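Local coordinates for protein lasso peptide isopeptidase AtxE2 (Asticcacaulis excentricus, PDB 5TXE) that hydrolyses the isopeptide bond of the lasso peptides astexin-2 and astexin-3, recognising chiefly their threaded loop and converting them to linear peptides, at residues V42-A47 with A644-V649; G349-C354 with R373-N378; L369-L374 with P392-Y397; S417-P422 with D511-I516. The protein carries 1 engineered substitution. All blocks are in the same frame, centred on the assembly; numbering follows the deposited sequence.

Interaction 1: residues V42-A47 with A644-V649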
loop_
_atom_site.group_PDB
_atom_site.type_symbol
_atom_site.label_atom_id
_atom_site.label_comp_id
_atom_site.label_asym_id
_atom_site.label_seq_id
_atom_site.Cartn_x
_atom_site.Cartn_y
_atom_site.Cartn_z
ATOM N N VAL A 42 0.011 0.269 21.371
ATOM C CA VAL A 42 -0.058 -1.131 20.991
ATOM C C VAL A 42 -0.029 -1.256 19.467
ATOM O O VAL A 42 0.728 -2.043 18.924
ATOM C CB VAL A 42 -1.327 -1.816 21.587
ATOM C CG1 VAL A 42 -1.433 -3.279 21.149
ATOM C CG2 VAL A 42 -1.286 -1.749 23.113
ATOM N N LEU A 43 -0.838 -0.447 18.781
ATOM C CA LEU A 43 -0.976 -0.559 17.331
ATOM C C LEU A 43 0.334 -0.287 16.599
ATOM O O LEU A 43 0.727 -1.014 15.690
ATOM C CB LEU A 43 -2.040 0.413 16.847
ATOM C CG LEU A 43 -2.308 0.442 15.355
ATOM C CD1 LEU A 43 -2.807 -0.933 14.911
ATOM C CD2 LEU A 43 -3.322 1.525 14.988
ATOM N N VAL A 44 1.032 0.769 16.988
ATOM C CA VAL A 44 2.235 1.111 16.267
ATOM C C VAL A 44 3.301 0.024 16.429
ATOM O O VAL A 44 4.145 -0.149 15.548
ATOM C CB VAL A 44 2.778 2.503 16.664
ATOM C CG1 VAL A 44 3.387 2.490 18.055
ATOM C CG2 VAL A 44 3.891 2.942 15.713
ATOM N N ARG A 45 3.249 -0.744 17.517
ATOM C CA ARG A 45 4.224 -1.808 17.715
ATOM C C ARG A 45 3.839 -3.169 17.117
ATOM O O ARG A 45 4.593 -4.117 17.265
ATOM C CB ARG A 45 4.453 -1.988 19.208
ATOM C CG ARG A 45 5.162 -0.826 19.890
ATOM C CD ARG A 45 5.242 -1.082 21.390
ATOM N NE ARG A 45 6.155 -0.178 22.062
ATOM C CZ ARG A 45 5.839 1.030 22.466
ATOM N NH1 ARG A 45 4.627 1.521 22.250
ATOM N NH2 ARG A 45 6.739 1.757 23.099
ATOM N N LEU A 46 2.663 -3.302 16.513
ATOM C CA LEU A 46 2.294 -4.622 15.869
ATOM C C LEU A 46 3.178 -4.867 14.679
ATOM O O LEU A 46 3.239 -4.039 13.752
ATOM C CB LEU A 46 0.829 -4.651 15.465
ATOM C CG LEU A 46 -0.176 -4.614 16.631
ATOM C CD1 LEU A 46 -1.618 -4.496 16.162
ATOM C CD2 LEU A 46 -0.040 -5.847 17.503
ATOM N N ALA A 47 3.917 -5.975 14.718
ATOM C CA ALA A 47 4.882 -6.301 13.703
ATOM C C ALA A 47 4.209 -6.610 12.385
ATOM O O ALA A 47 2.984 -6.802 12.354
ATOM C CB ALA A 47 5.685 -7.495 14.145
ATOM N N ALA A 644 8.167 7.045 15.601
ATOM C CA ALA A 644 7.757 8.101 16.533
ATOM C C ALA A 644 6.778 9.029 15.854
ATOM O O ALA A 644 5.815 9.503 16.450
ATOM C CB ALA A 644 8.959 8.882 17.036
ATOM N N HIS A 645 7.025 9.265 14.580
ATOM C CA HIS A 645 6.123 10.130 13.845
ATOM C C HIS A 645 4.735 9.522 13.732
ATOM O O HIS A 645 3.720 10.231 13.864
ATOM C CB HIS A 645 6.638 10.396 12.458
ATOM C CG HIS A 645 7.845 11.245 12.413
ATOM N ND1 HIS A 645 8.586 11.412 11.265
ATOM C CD2 HIS A 645 8.427 12.012 13.358
ATOM C CE1 HIS A 645 9.586 12.235 11.516
ATOM N NE2 HIS A 645 9.544 12.563 12.796
ATOM N N ARG A 646 4.689 8.246 13.381
ATOM C CA ARG A 646 3.393 7.572 13.212
ATOM C C ARG A 646 2.627 7.606 14.489
ATOM O O ARG A 646 1.443 7.909 14.496
ATOM C CB ARG A 646 3.597 6.146 12.753
ATOM C CG ARG A 646 2.323 5.262 12.737
ATOM C CD ARG A 646 2.475 4.035 11.821
ATOM N NE ARG A 646 2.314 4.437 10.419
ATOM C CZ ARG A 646 3.292 4.577 9.533
ATOM N NH1 ARG A 646 4.574 4.242 9.805
ATOM N NH2 ARG A 646 2.982 5.056 8.340
ATOM N N LEU A 647 3.292 7.336 15.612
ATOM C CA LEU A 647 2.601 7.364 16.876
ATOM C C LEU A 647 2.040 8.731 17.196
ATOM O O LEU A 647 0.954 8.861 17.729
ATOM C CB LEU A 647 3.539 6.880 17.998
ATOM C CG LEU A 647 2.924 6.919 19.403
ATOM C CD1 LEU A 647 1.691 6.060 19.463
ATOM C CD2 LEU A 647 3.913 6.428 20.475
ATOM N N ALA A 648 2.809 9.773 16.871
ATOM C CA ALA A 648 2.406 11.138 17.132
ATOM C C ALA A 648 1.243 11.525 16.220
ATOM O O ALA A 648 0.342 12.178 16.641
ATOM C CB ALA A 648 3.582 12.039 16.888
ATOM N N VAL A 649 1.246 11.048 14.994
ATOM C CA VAL A 649 0.126 11.241 14.101
ATOM C C VAL A 649 -1.167 10.573 14.654
ATOM O O VAL A 649 -2.209 11.210 14.754
ATOM C CB VAL A 649 0.453 10.670 12.726
ATOM C CG1 VAL A 649 -0.797 10.624 11.819
ATOM C CG2 VAL A 649 1.476 11.563 12.059
#

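Interaction 2: residues G349-C354 with R373-N378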
loop_
_atom_site.group_PDB
_atom_site.type_symbol
_atom_site.label_atom_id
_atom_site.label_comp_id
_atom_site.label_asym_id
_atom_site.label_seq_id
_atom_site.Cartn_x
_atom_site.Cartn_y
_atom_site.Cartn_z
ATOM N N GLY A 349 -10.527 -11.103 3.927
ATOM C CA GLY A 349 -9.106 -11.130 4.188
ATOM C C GLY A 349 -8.315 -11.246 2.911
ATOM O O GLY A 349 -8.848 -11.101 1.811
ATOM N N LEU A 350 -7.039 -11.502 3.086
ATOM C CA LEU A 350 -6.108 -11.582 2.011
ATOM C C LEU A 350 -5.180 -12.749 2.242
ATOM O O LEU A 350 -4.840 -13.055 3.381
ATOM C CB LEU A 350 -5.259 -10.300 1.957
ATOM C CG LEU A 350 -5.990 -8.982 1.759
ATOM C CD1 LEU A 350 -5.167 -7.732 2.130
ATOM C CD2 LEU A 350 -6.413 -8.931 0.307
ATOM N N LEU A 351 -4.760 -13.364 1.146
ATOM C CA LEU A 351 -3.651 -14.308 1.146
ATOM C C LEU A 351 -2.603 -13.738 0.245
ATOM O O LEU A 351 -2.882 -13.432 -0.900
ATOM C CB LEU A 351 -4.054 -15.656 0.586
ATOM C CG LEU A 351 -5.078 -16.445 1.339
ATOM C CD1 LEU A 351 -5.366 -17.703 0.523
ATOM C CD2 LEU A 351 -4.583 -16.818 2.713
ATOM N N GLN A 352 -1.386 -13.620 0.755
ATOM C CA GLN A 352 -0.350 -12.885 0.085
ATOM C C GLN A 352 0.900 -13.736 -0.053
ATOM O O GLN A 352 1.299 -14.431 0.886
ATOM C CB GLN A 352 -0.036 -11.653 0.946
ATOM C CG GLN A 352 -1.222 -10.721 1.111
ATOM C CD GLN A 352 -1.250 -10.036 2.464
ATOM O OE1 GLN A 352 -0.871 -10.610 3.482
ATOM N NE2 GLN A 352 -1.777 -8.835 2.495
ATOM N N GLY A 353 1.551 -13.650 -1.194
ATOM C CA GLY A 353 2.868 -14.263 -1.359
ATOM C C GLY A 353 2.922 -15.783 -1.360
ATOM O O GLY A 353 4.010 -16.381 -1.212
ATOM N N CYS A 354 1.761 -16.402 -1.506
ATOM C CA CYS A 354 1.632 -17.840 -1.357
ATOM C C CYS A 354 2.574 -18.605 -2.282
ATOM O O CYS A 354 2.745 -18.260 -3.449
ATOM C CB CYS A 354 0.226 -18.282 -1.688
ATOM S SG CYS A 354 -1.149 -17.668 -0.670
ATOM N N ARG A 373 0.216 -12.603 9.277
ATOM C CA ARG A 373 0.893 -13.756 9.790
ATOM C C ARG A 373 1.047 -14.773 8.683
ATOM O O ARG A 373 0.494 -14.606 7.577
ATOM C CB ARG A 373 0.034 -14.347 10.890
ATOM C CG ARG A 373 -1.288 -14.803 10.376
ATOM C CD ARG A 373 -2.029 -15.669 11.348
ATOM N NE ARG A 373 -3.333 -15.952 10.799
ATOM C CZ ARG A 373 -4.300 -16.684 11.386
ATOM N NH1 ARG A 373 -4.153 -17.243 12.585
ATOM N NH2 ARG A 373 -5.448 -16.836 10.752
ATOM N N LEU A 374 1.808 -15.810 8.972
ATOM C CA LEU A 374 1.925 -16.936 8.057
ATOM C C LEU A 374 0.965 -18.065 8.459
ATOM O O LEU A 374 0.761 -18.340 9.627
ATOM C CB LEU A 374 3.332 -17.473 8.026
ATOM C CG LEU A 374 4.404 -16.866 7.122
ATOM C CD1 LEU A 374 4.059 -15.510 6.580
ATOM C CD2 LEU A 374 5.733 -16.889 7.812
ATOM N N VAL A 375 0.475 -18.758 7.449
ATOM C CA VAL A 375 -0.615 -19.686 7.528
ATOM C C VAL A 375 -0.324 -20.771 6.510
ATOM O O VAL A 375 0.413 -20.521 5.532
ATOM C CB VAL A 375 -1.845 -18.821 7.222
ATOM C CG1 VAL A 375 -2.591 -19.148 5.958
ATOM C CG2 VAL A 375 -2.640 -18.483 8.446
ATOM N N THR A 376 -0.805 -21.999 6.767
ATOM C CA THR A 376 -0.799 -23.064 5.725
ATOM C C THR A 376 -2.197 -23.393 5.306
ATOM O O THR A 376 -3.105 -23.431 6.100
ATOM C CB THR A 376 -0.097 -24.392 6.143
ATOM O OG1 THR A 376 -0.735 -24.915 7.297
ATOM C CG2 THR A 376 1.316 -24.177 6.495
ATOM N N LEU A 377 -2.386 -23.568 4.028
ATOM C CA LEU A 377 -3.695 -23.882 3.520
ATOM C C LEU A 377 -3.624 -25.301 2.913
ATOM O O LEU A 377 -2.823 -25.568 2.019
ATOM C CB LEU A 377 -4.055 -22.841 2.488
ATOM C CG LEU A 377 -5.513 -22.431 2.359
ATOM C CD1 LEU A 377 -6.278 -22.447 3.659
ATOM C CD2 LEU A 377 -5.583 -21.022 1.837
ATOM N N ASN A 378 -4.447 -26.213 3.411
ATOM C CA ASN A 378 -4.517 -27.570 2.863
ATOM C C ASN A 378 -5.222 -27.585 1.494
ATOM O O ASN A 378 -6.382 -27.209 1.369
ATOM C CB ASN A 378 -5.213 -28.465 3.886
ATOM C CG ASN A 378 -5.278 -29.930 3.466
ATOM O OD1 ASN A 378 -5.568 -30.279 2.316
ATOM N ND2 ASN A 378 -5.062 -30.794 4.426
#

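Interaction 3: residues L369-L374 with P392-Y397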
loop_
_atom_site.group_PDB
_atom_site.type_symbol
_atom_site.label_atom_id
_atom_site.label_comp_id
_atom_site.label_asym_id
_atom_site.label_seq_id
_atom_site.Cartn_x
_atom_site.Cartn_y
_atom_site.Cartn_z
ATOM N N LEU A 369 -9.343 -8.396 12.103
ATOM C CA LEU A 369 -8.782 -8.420 13.449
ATOM C C LEU A 369 -7.589 -9.322 13.560
ATOM O O LEU A 369 -7.160 -9.619 14.657
ATOM C CB LEU A 369 -9.828 -8.823 14.477
ATOM C CG LEU A 369 -10.953 -7.804 14.626
ATOM C CD1 LEU A 369 -11.992 -8.309 15.637
ATOM C CD2 LEU A 369 -10.454 -6.446 15.077
ATOM N N GLN A 370 -6.973 -9.639 12.434
ATOM C CA GLN A 370 -5.773 -10.478 12.400
ATOM C C GLN A 370 -4.696 -9.796 11.594
ATOM O O GLN A 370 -4.782 -9.724 10.391
ATOM C CB GLN A 370 -6.110 -11.818 11.695
ATOM C CG GLN A 370 -4.925 -12.723 11.405
ATOM C CD GLN A 370 -4.294 -13.163 12.698
ATOM O OE1 GLN A 370 -4.920 -13.887 13.431
ATOM N NE2 GLN A 370 -3.085 -12.656 13.026
ATOM N N PRO A 371 -3.656 -9.299 12.245
ATOM C CA PRO A 371 -2.531 -8.731 11.507
ATOM C C PRO A 371 -1.802 -9.797 10.734
ATOM O O PRO A 371 -1.971 -10.975 10.983
ATOM C CB PRO A 371 -1.589 -8.153 12.573
ATOM C CG PRO A 371 -2.220 -8.432 13.881
ATOM C CD PRO A 371 -3.530 -9.149 13.703
ATOM N N ARG A 372 -0.958 -9.367 9.833
ATOM C CA ARG A 372 -0.325 -10.262 8.961
ATOM C C ARG A 372 0.477 -11.365 9.696
ATOM O O ARG A 372 1.316 -11.099 10.577
ATOM C CB ARG A 372 0.567 -9.498 7.987
ATOM C CG ARG A 372 0.778 -10.199 6.683
ATOM C CD ARG A 372 1.508 -9.310 5.680
ATOM N NE ARG A 372 0.636 -8.231 5.261
ATOM C CZ ARG A 372 1.070 -7.084 4.760
ATOM N NH1 ARG A 372 2.370 -6.858 4.595
ATOM N NH2 ARG A 372 0.209 -6.157 4.386
ATOM N N ARG A 373 0.216 -12.603 9.277
ATOM C CA ARG A 373 0.893 -13.756 9.790
ATOM C C ARG A 373 1.047 -14.773 8.683
ATOM O O ARG A 373 0.494 -14.606 7.577
ATOM C CB ARG A 373 0.034 -14.347 10.890
ATOM C CG ARG A 373 -1.288 -14.803 10.376
ATOM C CD ARG A 373 -2.029 -15.669 11.348
ATOM N NE ARG A 373 -3.333 -15.952 10.799
ATOM C CZ ARG A 373 -4.300 -16.684 11.386
ATOM N NH1 ARG A 373 -4.153 -17.243 12.585
ATOM N NH2 ARG A 373 -5.448 -16.836 10.752
ATOM N N LEU A 374 1.808 -15.810 8.972
ATOM C CA LEU A 374 1.925 -16.936 8.057
ATOM C C LEU A 374 0.965 -18.065 8.459
ATOM O O LEU A 374 0.761 -18.340 9.627
ATOM C CB LEU A 374 3.332 -17.473 8.026
ATOM C CG LEU A 374 4.404 -16.866 7.122
ATOM C CD1 LEU A 374 4.059 -15.510 6.580
ATOM C CD2 LEU A 374 5.733 -16.889 7.812
ATOM N N PRO A 392 1.465 -11.363 19.463
ATOM C CA PRO A 392 0.649 -12.279 20.288
ATOM C C PRO A 392 -0.719 -12.271 19.706
ATOM O O PRO A 392 -1.015 -11.430 18.826
ATOM C CB PRO A 392 0.589 -11.603 21.654
ATOM C CG PRO A 392 0.915 -10.159 21.419
ATOM C CD PRO A 392 1.855 -10.137 20.215
ATOM N N ASP A 393 -1.522 -13.202 20.198
ATOM C CA ASP A 393 -2.961 -13.265 19.920
ATOM C C ASP A 393 -3.692 -11.989 20.436
ATOM O O ASP A 393 -3.676 -11.638 21.613
ATOM C CB ASP A 393 -3.538 -14.531 20.593
ATOM C CG ASP A 393 -4.855 -15.001 19.981
ATOM O OD1 ASP A 393 -5.717 -14.180 19.605
ATOM O OD2 ASP A 393 -5.033 -16.230 19.898
ATOM N N LEU A 394 -4.385 -11.313 19.550
ATOM C CA LEU A 394 -5.045 -10.092 19.945
ATOM C C LEU A 394 -6.322 -10.298 20.753
ATOM O O LEU A 394 -6.890 -9.306 21.239
ATOM C CB LEU A 394 -5.366 -9.256 18.701
ATOM C CG LEU A 394 -4.161 -8.661 18.010
ATOM C CD1 LEU A 394 -4.650 -7.861 16.827
ATOM C CD2 LEU A 394 -3.408 -7.787 18.989
ATOM N N SER A 395 -6.822 -11.533 20.879
ATOM C CA SER A 395 -7.914 -11.785 21.854
ATOM C C SER A 395 -7.437 -11.567 23.321
ATOM O O SER A 395 -8.281 -11.412 24.198
ATOM C CB SER A 395 -8.603 -13.151 21.661
ATOM O OG SER A 395 -7.680 -14.217 21.775
ATOM N N ARG A 396 -6.115 -11.514 23.573
ATOM C CA ARG A 396 -5.576 -10.849 24.807
ATOM C C ARG A 396 -6.067 -9.402 25.082
ATOM O O ARG A 396 -6.025 -8.938 26.202
ATOM C CB ARG A 396 -4.061 -10.808 24.757
ATOM C CG ARG A 396 -3.516 -12.210 24.867
ATOM C CD ARG A 396 -2.005 -12.305 24.976
ATOM N NE ARG A 396 -1.546 -13.513 24.287
ATOM C CZ ARG A 396 -0.273 -13.780 24.037
ATOM N NH1 ARG A 396 0.667 -12.918 24.423
ATOM N NH2 ARG A 396 0.056 -14.898 23.394
ATOM N N TYR A 397 -6.537 -8.703 24.050
ATOM C CA TYR A 397 -6.934 -7.331 24.178
ATOM C C TYR A 397 -8.442 -7.314 24.067
ATOM O O TYR A 397 -9.009 -8.242 23.555
ATOM C CB TYR A 397 -6.262 -6.495 23.075
ATOM C CG TYR A 397 -4.785 -6.251 23.307
ATOM C CD1 TYR A 397 -4.341 -5.197 24.103
ATOM C CD2 TYR A 397 -3.853 -7.054 22.726
ATOM C CE1 TYR A 397 -2.988 -4.993 24.333
ATOM C CE2 TYR A 397 -2.496 -6.856 22.931
ATOM C CZ TYR A 397 -2.065 -5.836 23.736
ATOM O OH TYR A 397 -0.702 -5.678 23.918
HETATM O O HOH W 1 -1.955 -11.956 16.069
#

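Interaction 4: residues S417-P422 with D511-I516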
loop_
_atom_site.group_PDB
_atom_site.type_symbol
_atom_site.label_atom_id
_atom_site.label_comp_id
_atom_site.label_asym_id
_atom_site.label_seq_id
_atom_site.Cartn_x
_atom_site.Cartn_y
_atom_site.Cartn_z
ATOM N N SER A 417 -17.806 -2.022 3.019
ATOM C CA SER A 417 -16.953 -1.339 3.961
ATOM C C SER A 417 -17.089 -2.003 5.300
ATOM O O SER A 417 -17.960 -2.830 5.456
ATOM C CB SER A 417 -17.366 0.119 4.061
ATOM O OG SER A 417 -17.018 0.798 2.871
ATOM N N ASP A 418 -16.224 -1.677 6.262
ATOM C CA ASP A 418 -16.271 -2.274 7.590
ATOM C C ASP A 418 -16.655 -1.246 8.630
ATOM O O ASP A 418 -16.162 -0.144 8.602
ATOM C CB ASP A 418 -14.945 -2.958 7.926
ATOM C CG ASP A 418 -14.724 -4.274 7.105
ATOM O OD1 ASP A 418 -15.622 -5.176 7.143
ATOM O OD2 ASP A 418 -13.681 -4.409 6.399
ATOM N N LEU A 419 -17.608 -1.602 9.496
ATOM C CA LEU A 419 -18.025 -0.818 10.602
ATOM C C LEU A 419 -17.321 -1.371 11.826
ATOM O O LEU A 419 -17.346 -2.564 12.082
ATOM C CB LEU A 419 -19.522 -0.877 10.746
ATOM C CG LEU A 419 -20.065 -0.230 12.013
ATOM C CD1 LEU A 419 -19.801 1.263 12.004
ATOM C CD2 LEU A 419 -21.567 -0.493 12.205
ATOM N N VAL A 420 -16.691 -0.488 12.595
ATOM C CA VAL A 420 -16.014 -0.895 13.807
ATOM C C VAL A 420 -16.637 -0.179 14.953
ATOM O O VAL A 420 -16.809 1.040 14.890
ATOM C CB VAL A 420 -14.548 -0.520 13.727
ATOM C CG1 VAL A 420 -13.758 -1.100 14.887
ATOM C CG2 VAL A 420 -13.962 -0.970 12.383
ATOM N N LEU A 421 -17.016 -0.891 16.012
ATOM C CA LEU A 421 -17.685 -0.240 17.151
ATOM C C LEU A 421 -16.881 -0.391 18.404
ATOM O O LEU A 421 -16.162 -1.355 18.568
ATOM C CB LEU A 421 -19.062 -0.844 17.380
ATOM C CG LEU A 421 -19.994 -0.626 16.177
ATOM C CD1 LEU A 421 -21.251 -1.518 16.230
ATOM C CD2 LEU A 421 -20.409 0.816 16.088
ATOM N N PRO A 422 -17.030 0.537 19.331
ATOM C CA PRO A 422 -16.290 0.408 20.571
ATOM C C PRO A 422 -16.599 -0.887 21.278
ATOM O O PRO A 422 -17.720 -1.354 21.183
ATOM C CB PRO A 422 -16.807 1.553 21.415
ATOM C CG PRO A 422 -17.431 2.500 20.459
ATOM C CD PRO A 422 -17.924 1.701 19.306
ATOM N N ASP A 511 -26.926 6.105 9.930
ATOM C CA ASP A 511 -27.890 7.028 10.548
ATOM C C ASP A 511 -29.287 6.377 10.761
ATOM O O ASP A 511 -29.812 6.403 11.840
ATOM C CB ASP A 511 -28.032 8.274 9.690
ATOM C CG ASP A 511 -28.912 9.353 10.332
ATOM O OD1 ASP A 511 -29.305 9.242 11.503
ATOM O OD2 ASP A 511 -29.216 10.344 9.630
ATOM N N ARG A 512 -29.820 5.736 9.737
ATOM C CA ARG A 512 -31.092 5.009 9.841
ATOM C C ARG A 512 -31.013 3.903 10.865
ATOM O O ARG A 512 -31.963 3.679 11.567
ATOM C CB ARG A 512 -31.497 4.419 8.481
ATOM C CG ARG A 512 -31.965 5.501 7.525
ATOM C CD ARG A 512 -32.425 4.971 6.154
ATOM N NE ARG A 512 -31.898 5.786 5.036
ATOM C CZ ARG A 512 -32.240 7.066 4.797
ATOM N NH1 ARG A 512 -33.094 7.699 5.610
ATOM N NH2 ARG A 512 -31.724 7.731 3.753
ATOM N N ARG A 513 -29.887 3.204 10.975
ATOM C CA ARG A 513 -29.752 2.185 11.992
ATOM C C ARG A 513 -29.638 2.773 13.414
ATOM O O ARG A 513 -29.625 2.023 14.375
ATOM C CB ARG A 513 -28.569 1.255 11.693
ATOM C CG ARG A 513 -28.862 0.389 10.461
ATOM C CD ARG A 513 -27.641 -0.289 9.879
ATOM N NE ARG A 513 -26.934 -1.031 10.911
ATOM C CZ ARG A 513 -26.016 -1.965 10.678
ATOM N NH1 ARG A 513 -25.687 -2.329 9.432
ATOM N NH2 ARG A 513 -25.413 -2.540 11.712
ATOM N N GLY A 514 -29.583 4.088 13.570
ATOM C CA GLY A 514 -29.442 4.645 14.898
ATOM C C GLY A 514 -28.060 4.428 15.488
ATOM O O GLY A 514 -27.875 4.541 16.694
ATOM N N VAL A 515 -27.069 4.126 14.656
ATOM C CA VAL A 515 -25.705 3.901 15.159
ATOM C C VAL A 515 -24.878 5.210 15.330
ATOM O O VAL A 515 -24.024 5.322 16.211
ATOM C CB VAL A 515 -24.961 2.934 14.231
ATOM C CG1 VAL A 515 -23.518 2.767 14.662
ATOM C CG2 VAL A 515 -25.687 1.615 14.207
ATOM N N ILE A 516 -25.140 6.214 14.518
ATOM C CA ILE A 516 -24.292 7.424 14.526
ATOM C C ILE A 516 -25.096 8.686 14.551
ATOM O O ILE A 516 -26.264 8.712 14.159
ATOM C CB ILE A 516 -23.420 7.511 13.272
ATOM C CG1 ILE A 516 -24.280 7.488 12.013
ATOM C CG2 ILE A 516 -22.476 6.336 13.182
ATOM C CD1 ILE A 516 -23.974 8.565 11.017
#

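Interaction 1: residues V42-A47 with A644-V649
Val-44 meets Arg-646 and Leu-647 with one methyl each, and the packing across the contact is entirely apolar. Its CG1, held in the crowded position between the backbone N and the carbonyl carbon (chi1 72°), lies 4.2 Å from Leu-647 CD1, the two side chains crossing at about a right angle. CG2, the branch anti to the backbone N, sits 4.1 Å from Arg-646 CG and so touches the aliphatic root of that side chain. Neither approach is tight. Tyr-650, one turn further along helix 643-662, also packs on Val-44, while Leu-647 reaches Pro-40 and Glu-41 of helix 40-44.

The polar bonds all lie beyond this patch. Arg-646 bends at chi3 (-78°), and its charged end serves backbone carbonyls: NE bonds Asp-450 O, and NH2 bonds Gly-449 O and Lys-640 O. The side chain is about 10 Å from that of His-638, the probable charge-relay histidine.

Helix 40-44 is thereby laid against helix 643-662 of the catalytic domain, joining regions almost 600 residues apart in sequence. With no hydrogen bond between the segments, their fit depends on methyl and methylene surfaces, and the buried guanidinium is satisfied by the loops beside them.

Interaction 2: residues G349-C354 with R373-N378
Leu-351 packs its two methyls unequally against strand 373-378. The close part is a methyl-to-methyl approach, Leu-351 CD1 to Leu-377 CD2 at 3.6 Å, where the side chains cross at about a right angle. CG of Leu-351 stands anti to the carbonyl carbon (chi1 -64°), a setting that turns the end of the side chain toward strand 373-378, CD1 to Leu-377 and CD2 to Val-375. The second branch is looser: Leu-351 CD2 stays 4.5 Å from Val-375 CG1.

Strands 350-357 and 373-378 are not neighbours but the first and third of a four-stranded antiparallel sheet, a blade of the beta-propeller known from prolyl oligopeptidases, and strand 360-367 runs between them. The leucines thus meet over one face of the blade, with 8.9 Å between Leu-351 CA and Val-375 CA. Trp-345, from the last strand of the preceding sheet, touches both Leu-351 and Leu-377, and Met-384 packs on Val-375 and Leu-377 from the far strand.

Away from this core, Thr-376 and Asn-378, on the opposite face of the strand, and Arg-373 near its start are partly exposed. Asn-378 OD1 accepts from the backbone N of Thr-380 and of Ser-381, and Arg-373 NE bonds Gln-365 OE1.

Interaction 3: residues L369-L374 with P392-Y397
Leu-394 sets a single methyl, CD1, against the CG-CD edge of the Pro-371 pyrrolidine. CD1 comes within 3.6 Å of Pro-371 CD and 3.9 Å of Pro-371 CG, and the same methyl lies 3.8 Å from the carbonyl O of Leu-369. With CG anti to the carbonyl carbon (chi1 -70°), Leu-394 extends from its 3-10 turn to this point. Asn-391 and Phe-443 also pack on Pro-371.

A polar link runs beside the apolar one. A water donates to Pro-392 O at 3.0 Å and accepts a weak bond from Gln-370 NE2. That amide has firmer ties of its own: Gln-370 NE2 bonds Pro-371 O at 2.9 Å, nearly straight (170°) and on a lone pair in the carbonyl plane, and it also bonds Asp-389 OD2. The other end of the amide, Gln-370 OE1, rests 3.4 Å above the centre of the Arg-373 guanidinium.

Across the contact, Asp-393 OD1 accepts from Ser-395 N at 3.1 Å, forming an Asx turn at the start of the 3-10 segment 394-396. Residues 392-397 belong to the connection from the last propeller strand, 384-388, to strand 401-408 of the catalytic domain. No direct hydrogen bond joins the segments: the touch between them is one leucine methyl, and the polar link is a water bonded well to Pro-392 O but weakly to Gln-370 NE2.

Interaction 4: residues S417-P422 with D511-I516
The guanidinium of Arg-513 is approached obliquely by a methyl of Leu-419, whose CD2 lies 4.4 Å from Arg-513 NH2. This is a loose contact. The charge of the group is met by Glu-403, with which Arg-513 NH2 forms a salt bridge, and Leu-405 touches the arginine side chain as well; both belong to strand 401-408.

Closer packing is found between Leu-421 and Val-515, where Leu-421 CD2 stands 3.9 Å from Val-515 CG1 and the side chains cross at about a right angle. The valine methyl involved is the one opposite the backbone N across the first torsion (chi1 176°). No hydrogen bond crosses between the segments.

Gly-514 ends helix 494-512 in a Schellman motif, its phi positive at 72°, and the chain then turns so that Val-515 faces the strand. Tyr-425 gives Val-515 a further neighbour, and Asp-511 OD1 forms a salt bridge with Arg-430.

Strand 414-421 runs antiparallel to both 401-408 and 463-467 in the mixed eight-stranded sheet of the alpha/beta-hydrolase domain. Helix 494-512 packs on it through Leu-506 against Ser-417 and Leu-510 against Leu-419, so residues 513-515 continue that helix-on-sheet layer beyond the helix end, just before strand 516-517.

All four contacts lack a direct hydrogen bond between their segments. Interaction 1 is a mostly buried helix-to-helix contact between the N-terminal region and the catalytic domain, and interaction 2 lies wholly in the core of one propeller blade. Interactions 3 and 4 reach the surface at a rim, partly exposed Leu-369 in one and exposed Arg-513 in the other. The segments of interactions 2 and 3 overlap at Arg-373 and Leu-374, though neither residue makes either contact, and only interaction 3 adds a water bridge. Interactions 1 and 3 touch through Val-42 CG1 and Tyr-397 CZ, 3.7 Å apart. Interaction 4 touches none of the others; its nearest atoms come within about 6 Å of interaction 3.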